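Local coordinates for potential RNA-dependent RNA polymerase (Human picobirnavirus, PDB 5I62), which catalyses RNA-directed synthesis of RNA from ribonucleoside triphosphates and probably serves both transcription and replication of the viral double-stranded genome, at residues 90-95 with 306-311; 318-323 with 328-333; 166-171 with 177-182. One frame throughout, in Å; residues are numbered along the deposited sequence.

Overall arrangement
The three contacts run from the edge of the polymerase toward its catalytic core. Interaction 3, a beta hairpin, and interaction 1, a helix packed on a strand, share one mixed sheet: their centres are about 16 Å apart, and Ala307 N lies 2.7 Å from Ala182 O in a probable backbone hydrogen bond. Interaction 1 meets interaction 2, about 17 Å away between centres, through Tyr95, which hydrogen-bonds through OH to Ser322 OG (2.7 Å) and through its backbone O to Gly319 N (2.8 Å). Interactions 2 and 3 do not touch; their nearest atoms are about 7 Å apart. Interaction 2 belongs to the catalytic region, in a stretch whose sequence fits polymerase motif B.

Interaction 1 (90-95 with 306-311); sequences SDIDSY and LAYNWG
Tyr308 meets Ile92 through its CB, at the base of the side chain: Ile92 CD1 comes within 4.1 Å of Tyr308 CB and stands oblique to the ring, the two side chains crossing at about a right angle. On the helix, the ring of Tyr95 has Asp91 O and Ile92 O in plane at its edge, and it also meets the ring of Trp204. Trp310, beyond the end of the strand, makes a cation-pi contact with Arg20. The closest approach across the contact is aliphatic, with Ile92 CG2 lying 3.6 Å from Leu306 CD2. Ile92 reaches both residues because its two branches part: CG1 sits anti to the carbonyl carbon (chi1 -55°) and carries CD1 to Tyr308, while CG2 turns to Leu306. This is one helix, 89-97, lying against strand 306-309 of a mixed sheet in the viral polymerase fold, with no hydrogen bond between the two segments. Leu306 and Tyr308, two residues apart, both present their side chains to the helix. Leu184 of strand 176-189 touches Ile92 and Tyr308 alike and so widens the apolar patch. At the end of the strand Asn309 OD1 takes the N-H of Trp310 at 2.7 Å; the bond is bent (138°), and the donor sits above the carbonyl plane rather than on a lone pair, while Asn309 ND2 bonds to Glu312 OE2.

Interaction 2 (318-323 with 328-333); sequences HGMGSG and NADETL
Met320 reaches over to the helix with its terminal methyl, CE lying 3.7 Å from Asp330 CB and 4.0 Å from Glu331 CG. Closer to the backbone, Glu331 OE2 rests against the same side chain, 3.7 Å from both Met320 CB and Met320 CG. Met320 CG leaves anti to the backbone N (chi1 170°), and bends at chi2 and chi3 then bring CE round to the root of Asp330. The carboxylate of Asp330 is satisfied by other partners: OD1 bonds to Tyr218 OH, while OD2 takes Tyr302 OH and a salt bridge from Lys301, both also touching Met320.

Two residues before Met320, His318 ND1 donates to Gly319 O at 2.7 Å (162°), the acceptor lying close to the ring plane. Its NE2 bonds to Ile304 O, so both ring nitrogens meet carbonyl oxygens, which would favour a protonated imidazole. Asn328 O accepts two bonds, from Thr332 N at 2.9 Å and Thr332 OG1 at 2.7 Å, from opposite faces of its plane; OG1 also bonds to Gly358 N.

The glycine-rich loop leading into a helix fits motif B of viral RNA polymerases. Here helix 327-345 packs against helices 208-228 and 271-284 and beside strand 355-357.

Interaction 3 (166-171 with 177-182); sequences GRYCVM and EWSGAA
Met171 and Trp178 form a hydrogen-bonded pair of this antiparallel hairpin: Trp178 N gives its hydrogen to Met171 O at 2.8 Å, and Met171 N returns one to Trp178 O at 3.0 Å. Both bonds are nearly straight. Further along, Gly180 N donates to Cys169 O at 2.7 Å (169°), and the CA-H of Ser179 also approaches that oxygen. The matching link back is made by water. Water 1 accepts from Cys169 N at 2.9 Å and donates to Gly180 O at 2.8 Å, bridging two backbone groups, and it is also hydrogen-bonded to Ser179 OG at 2.8 Å. Tyr168 presents its ring edge to this water, in plane.

The side chains fill in around the ladder. Gly180 leaves room for Met171, whose bent chain (chi3 -54°) sets CE 3.7 Å from Gly180 CA on the face shared with Cys169 and Trp178. On the other face lie Val170 and Ser179. Glu177, extended beyond CG, slants across Val170, with OE2 3.6 Å from Val170 CG1.

Val170 bonds through its backbone to Tyr163, so strand 168-173 runs between strands 160-165 and 176-189. Tyr11 of helix 5-11 packs against Tyr168 and Ser179, and strand 176-189 carries the sheet on to strands 199-205 and 306-309.

Interaction 1 (90-95 with 306-311)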
# COMPACT_ATOMS: atom_id res chain seq x y z
N SER A 90 -5.62 -7.48 19.44
CA SER A 90 -4.56 -8.37 18.97
C SER A 90 -3.87 -7.80 17.74
O SER A 90 -2.66 -7.98 17.56
CB SER A 90 -5.12 -9.75 18.65
OG SER A 90 -5.35 -10.48 19.83
N ASP A 91 -4.64 -7.14 16.87
CA ASP A 91 -4.06 -6.49 15.70
C ASP A 91 -3.07 -5.41 16.12
O ASP A 91 -2.05 -5.21 15.46
CB ASP A 91 -5.17 -5.89 14.84
CG ASP A 91 -6.13 -6.94 14.32
OD1 ASP A 91 -5.71 -8.12 14.21
OD2 ASP A 91 -7.30 -6.60 14.03
N ILE A 92 -3.37 -4.70 17.21
CA ILE A 92 -2.45 -3.70 17.74
C ILE A 92 -1.24 -4.36 18.40
O ILE A 92 -0.10 -3.97 18.14
CB ILE A 92 -3.16 -2.77 18.74
CG1 ILE A 92 -4.39 -2.12 18.12
CG2 ILE A 92 -2.16 -1.72 19.29
CD1 ILE A 92 -5.11 -1.23 19.11
N ASP A 93 -1.51 -5.33 19.29
CA ASP A 93 -0.46 -6.10 19.95
C ASP A 93 0.60 -6.55 18.95
O ASP A 93 1.80 -6.51 19.24
CB ASP A 93 -1.04 -7.32 20.65
CG ASP A 93 -1.91 -6.98 21.86
OD1 ASP A 93 -1.83 -5.83 22.37
OD2 ASP A 93 -2.66 -7.87 22.32
N SER A 94 0.16 -7.00 17.78
CA SER A 94 1.07 -7.55 16.77
C SER A 94 2.21 -6.59 16.43
O SER A 94 3.36 -7.01 16.26
CB SER A 94 0.28 -7.91 15.50
OG SER A 94 1.10 -8.59 14.56
N TYR A 95 1.91 -5.29 16.35
CA TYR A 95 2.96 -4.33 16.03
C TYR A 95 4.03 -4.26 17.11
O TYR A 95 5.19 -3.94 16.82
CB TYR A 95 2.36 -2.94 15.80
CG TYR A 95 1.71 -2.82 14.46
CD1 TYR A 95 0.42 -3.27 14.25
CD2 TYR A 95 2.41 -2.31 13.38
CE1 TYR A 95 -0.18 -3.18 13.01
CE2 TYR A 95 1.83 -2.22 12.13
CZ TYR A 95 0.54 -2.66 11.96
OH TYR A 95 -0.03 -2.56 10.71
N LEU A 306 0.87 5.38 20.34
CA LEU A 306 -0.37 5.13 19.62
C LEU A 306 -1.57 5.51 20.48
O LEU A 306 -1.79 4.90 21.53
CB LEU A 306 -0.49 3.66 19.23
CG LEU A 306 -1.78 3.28 18.51
CD1 LEU A 306 -1.90 3.97 17.13
CD2 LEU A 306 -1.84 1.76 18.36
N ALA A 307 -2.37 6.47 20.01
CA ALA A 307 -3.65 6.82 20.63
C ALA A 307 -4.72 5.93 20.01
O ALA A 307 -5.10 6.10 18.86
CB ALA A 307 -3.97 8.30 20.44
N TYR A 308 -5.21 4.95 20.77
CA TYR A 308 -6.15 3.98 20.22
C TYR A 308 -7.57 4.14 20.75
O TYR A 308 -8.48 3.47 20.27
CB TYR A 308 -5.65 2.55 20.49
CG TYR A 308 -5.44 2.23 21.96
CD1 TYR A 308 -6.46 1.67 22.72
CD2 TYR A 308 -4.21 2.46 22.57
CE1 TYR A 308 -6.27 1.37 24.05
CE2 TYR A 308 -4.01 2.17 23.91
CZ TYR A 308 -5.04 1.62 24.64
OH TYR A 308 -4.85 1.33 25.98
N ASN A 309 -7.77 5.04 21.72
CA ASN A 309 -9.10 5.38 22.21
C ASN A 309 -9.00 6.76 22.84
O ASN A 309 -7.91 7.28 23.06
CB ASN A 309 -9.62 4.34 23.21
CG ASN A 309 -11.12 4.48 23.49
OD1 ASN A 309 -11.82 5.26 22.85
ND2 ASN A 309 -11.61 3.70 24.44
N TRP A 310 -10.16 7.38 23.10
CA TRP A 310 -10.15 8.67 23.78
C TRP A 310 -9.47 8.53 25.13
O TRP A 310 -9.92 7.75 25.98
CB TRP A 310 -11.57 9.20 23.95
CG TRP A 310 -11.60 10.56 24.53
CD1 TRP A 310 -11.60 10.89 25.85
CD2 TRP A 310 -11.61 11.79 23.81
NE1 TRP A 310 -11.62 12.26 26.00
CE2 TRP A 310 -11.64 12.84 24.76
CE3 TRP A 310 -11.61 12.11 22.45
CZ2 TRP A 310 -11.66 14.18 24.40
CZ3 TRP A 310 -11.64 13.45 22.08
CH2 TRP A 310 -11.66 14.47 23.06
N GLY A 311 -8.37 9.24 25.33
CA GLY A 311 -7.68 9.17 26.60
C GLY A 311 -6.82 7.94 26.81
O GLY A 311 -6.38 7.69 27.94

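Interaction 2 (318-323 with 328-333)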
# COMPACT_ATOMS: atom_id res chain seq x y z
N HIS A 318 7.98 -0.50 18.22
CA HIS A 318 7.06 -1.38 17.50
C HIS A 318 7.55 -1.50 16.06
O HIS A 318 8.58 -0.94 15.68
CB HIS A 318 5.63 -0.83 17.59
CG HIS A 318 5.51 0.62 17.23
ND1 HIS A 318 5.63 1.09 15.94
CD2 HIS A 318 5.27 1.71 18.00
CE1 HIS A 318 5.48 2.40 15.92
NE2 HIS A 318 5.26 2.81 17.16
N GLY A 319 6.82 -2.27 15.27
CA GLY A 319 7.14 -2.42 13.87
C GLY A 319 6.82 -1.15 13.10
O GLY A 319 6.51 -0.10 13.66
N MET A 320 6.88 -1.26 11.77
CA MET A 320 6.58 -0.12 10.92
C MET A 320 5.19 0.43 11.20
O MET A 320 4.20 -0.28 11.05
CB MET A 320 6.69 -0.51 9.45
CG MET A 320 6.17 0.56 8.52
SD MET A 320 7.22 2.04 8.58
CE MET A 320 8.62 1.45 7.59
N GLY A 321 5.13 1.70 11.60
CA GLY A 321 3.83 2.34 11.76
C GLY A 321 3.21 2.53 10.39
O GLY A 321 3.55 3.49 9.69
N SER A 322 2.34 1.61 9.99
CA SER A 322 1.72 1.60 8.67
C SER A 322 0.98 2.90 8.41
O SER A 322 -0.16 3.05 8.88
CB SER A 322 0.76 0.41 8.53
OG SER A 322 1.26 -0.74 9.21
N GLY A 323 1.60 3.85 7.70
CA GLY A 323 1.10 5.22 7.63
C GLY A 323 2.17 6.29 7.71
O GLY A 323 1.92 7.47 7.43
N ASN A 328 6.57 2.85 2.78
CA ASN A 328 6.93 2.08 1.60
C ASN A 328 8.43 2.15 1.33
O ASN A 328 9.04 1.16 0.92
CB ASN A 328 6.12 2.56 0.41
CG ASN A 328 6.19 1.62 -0.75
OD1 ASN A 328 7.03 1.78 -1.63
ND2 ASN A 328 5.33 0.60 -0.74
N ALA A 329 9.04 3.32 1.56
CA ALA A 329 10.45 3.50 1.20
C ALA A 329 11.35 2.59 2.02
O ALA A 329 12.17 1.84 1.46
CB ALA A 329 10.86 4.96 1.37
N ASP A 330 11.24 2.66 3.35
CA ASP A 330 12.11 1.85 4.22
C ASP A 330 11.98 0.37 3.88
O ASP A 330 12.97 -0.35 3.81
CB ASP A 330 11.76 2.06 5.70
CG ASP A 330 12.27 3.38 6.27
OD1 ASP A 330 12.71 4.26 5.50
OD2 ASP A 330 12.24 3.52 7.51
N GLU A 331 10.74 -0.09 3.72
CA GLU A 331 10.47 -1.50 3.48
C GLU A 331 11.01 -1.94 2.13
O GLU A 331 11.60 -3.01 2.01
CB GLU A 331 8.98 -1.76 3.57
CG GLU A 331 8.46 -1.63 4.98
CD GLU A 331 7.03 -2.08 5.10
OE1 GLU A 331 6.36 -2.25 4.06
OE2 GLU A 331 6.58 -2.27 6.25
N THR A 332 10.81 -1.11 1.09
CA THR A 332 11.24 -1.48 -0.26
C THR A 332 12.76 -1.56 -0.35
O THR A 332 13.32 -2.47 -0.98
CB THR A 332 10.68 -0.47 -1.26
OG1 THR A 332 9.25 -0.51 -1.22
CG2 THR A 332 11.15 -0.79 -2.68
N LEU A 333 13.45 -0.60 0.27
CA LEU A 333 14.90 -0.61 0.29
C LEU A 333 15.43 -1.87 0.97
O LEU A 333 16.34 -2.54 0.46
CB LEU A 333 15.41 0.63 1.02
CG LEU A 333 15.28 2.00 0.34
CD1 LEU A 333 15.76 3.06 1.33
CD2 LEU A 333 16.09 2.04 -0.94

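Interaction 3 (166-171 with 177-182)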
# COMPACT_ATOMS: atom_id res chain seq x y z
N GLY A 166 12.95 9.56 25.21
CA GLY A 166 12.49 8.33 25.84
C GLY A 166 11.32 7.79 25.05
O GLY A 166 11.35 7.73 23.82
N ARG A 167 10.25 7.44 25.75
CA ARG A 167 9.12 6.86 25.05
C ARG A 167 8.18 7.91 24.44
O ARG A 167 7.20 7.53 23.80
CB ARG A 167 8.35 5.93 25.99
CG ARG A 167 7.56 6.67 27.05
CD ARG A 167 7.07 5.73 28.14
NE ARG A 167 6.07 6.41 28.96
CZ ARG A 167 4.97 5.83 29.44
NH1 ARG A 167 4.73 4.55 29.19
NH2 ARG A 167 4.12 6.55 30.16
N TYR A 168 8.46 9.20 24.59
CA TYR A 168 7.60 10.28 24.12
C TYR A 168 8.10 10.85 22.80
O TYR A 168 9.30 10.95 22.58
CB TYR A 168 7.49 11.41 25.14
CG TYR A 168 6.94 10.96 26.47
CD1 TYR A 168 5.57 10.76 26.63
CD2 TYR A 168 7.78 10.68 27.53
CE1 TYR A 168 5.04 10.33 27.84
CE2 TYR A 168 7.26 10.25 28.75
CZ TYR A 168 5.90 10.08 28.90
OH TYR A 168 5.39 9.65 30.10
N CYS A 169 7.17 11.27 21.96
CA CYS A 169 7.48 11.98 20.73
C CYS A 169 7.25 13.46 20.98
O CYS A 169 6.11 13.90 21.15
CB CYS A 169 6.61 11.47 19.58
SG CYS A 169 6.84 12.35 18.01
N VAL A 170 8.33 14.24 21.04
CA VAL A 170 8.20 15.68 21.23
C VAL A 170 7.99 16.34 19.88
O VAL A 170 8.69 16.04 18.91
CB VAL A 170 9.44 16.24 21.94
CG1 VAL A 170 9.36 17.77 22.02
CG2 VAL A 170 9.59 15.62 23.33
N MET A 171 7.00 17.23 19.80
CA MET A 171 6.71 17.99 18.57
C MET A 171 6.66 19.47 18.91
O MET A 171 5.70 19.94 19.53
CB MET A 171 5.41 17.53 17.93
CG MET A 171 5.33 16.02 17.74
SD MET A 171 4.04 15.53 16.59
CE MET A 171 2.59 16.35 17.30
N GLU A 177 4.70 23.38 22.10
CA GLU A 177 5.23 22.03 22.30
C GLU A 177 4.07 21.09 22.57
O GLU A 177 3.34 21.25 23.55
CB GLU A 177 6.24 21.95 23.44
CG GLU A 177 6.57 20.47 23.71
CD GLU A 177 7.79 20.23 24.58
OE1 GLU A 177 8.61 21.16 24.77
OE2 GLU A 177 7.92 19.09 25.06
N TRP A 178 3.88 20.13 21.67
CA TRP A 178 2.90 19.06 21.84
C TRP A 178 3.61 17.74 22.09
O TRP A 178 4.81 17.59 21.87
CB TRP A 178 2.01 18.92 20.59
CG TRP A 178 1.26 20.15 20.15
CD1 TRP A 178 1.66 21.07 19.22
CD2 TRP A 178 -0.03 20.57 20.60
NE1 TRP A 178 0.69 22.04 19.06
CE2 TRP A 178 -0.35 21.76 19.90
CE3 TRP A 178 -0.95 20.07 21.52
CZ2 TRP A 178 -1.56 22.43 20.08
CZ3 TRP A 178 -2.15 20.75 21.71
CH2 TRP A 178 -2.44 21.92 20.99
N SER A 179 2.85 16.76 22.57
CA SER A 179 3.33 15.39 22.62
C SER A 179 2.66 14.64 21.48
O SER A 179 1.44 14.71 21.31
CB SER A 179 3.02 14.75 23.98
OG SER A 179 3.90 13.67 24.25
N GLY A 180 3.46 13.93 20.67
CA GLY A 180 2.94 13.33 19.45
C GLY A 180 2.45 11.90 19.68
O GLY A 180 3.03 11.13 20.45
N ALA A 181 1.38 11.54 18.97
CA ALA A 181 0.90 10.17 18.95
C ALA A 181 0.22 9.90 17.61
O ALA A 181 -0.56 10.71 17.13
CB ALA A 181 -0.06 9.88 20.11
N ALA A 182 0.52 8.73 17.03
CA ALA A 182 -0.31 8.25 15.93
C ALA A 182 -1.72 7.99 16.45
O ALA A 182 -1.93 7.71 17.63
CB ALA A 182 0.26 6.96 15.33
O HOH W 1 4.45 11.33 22.89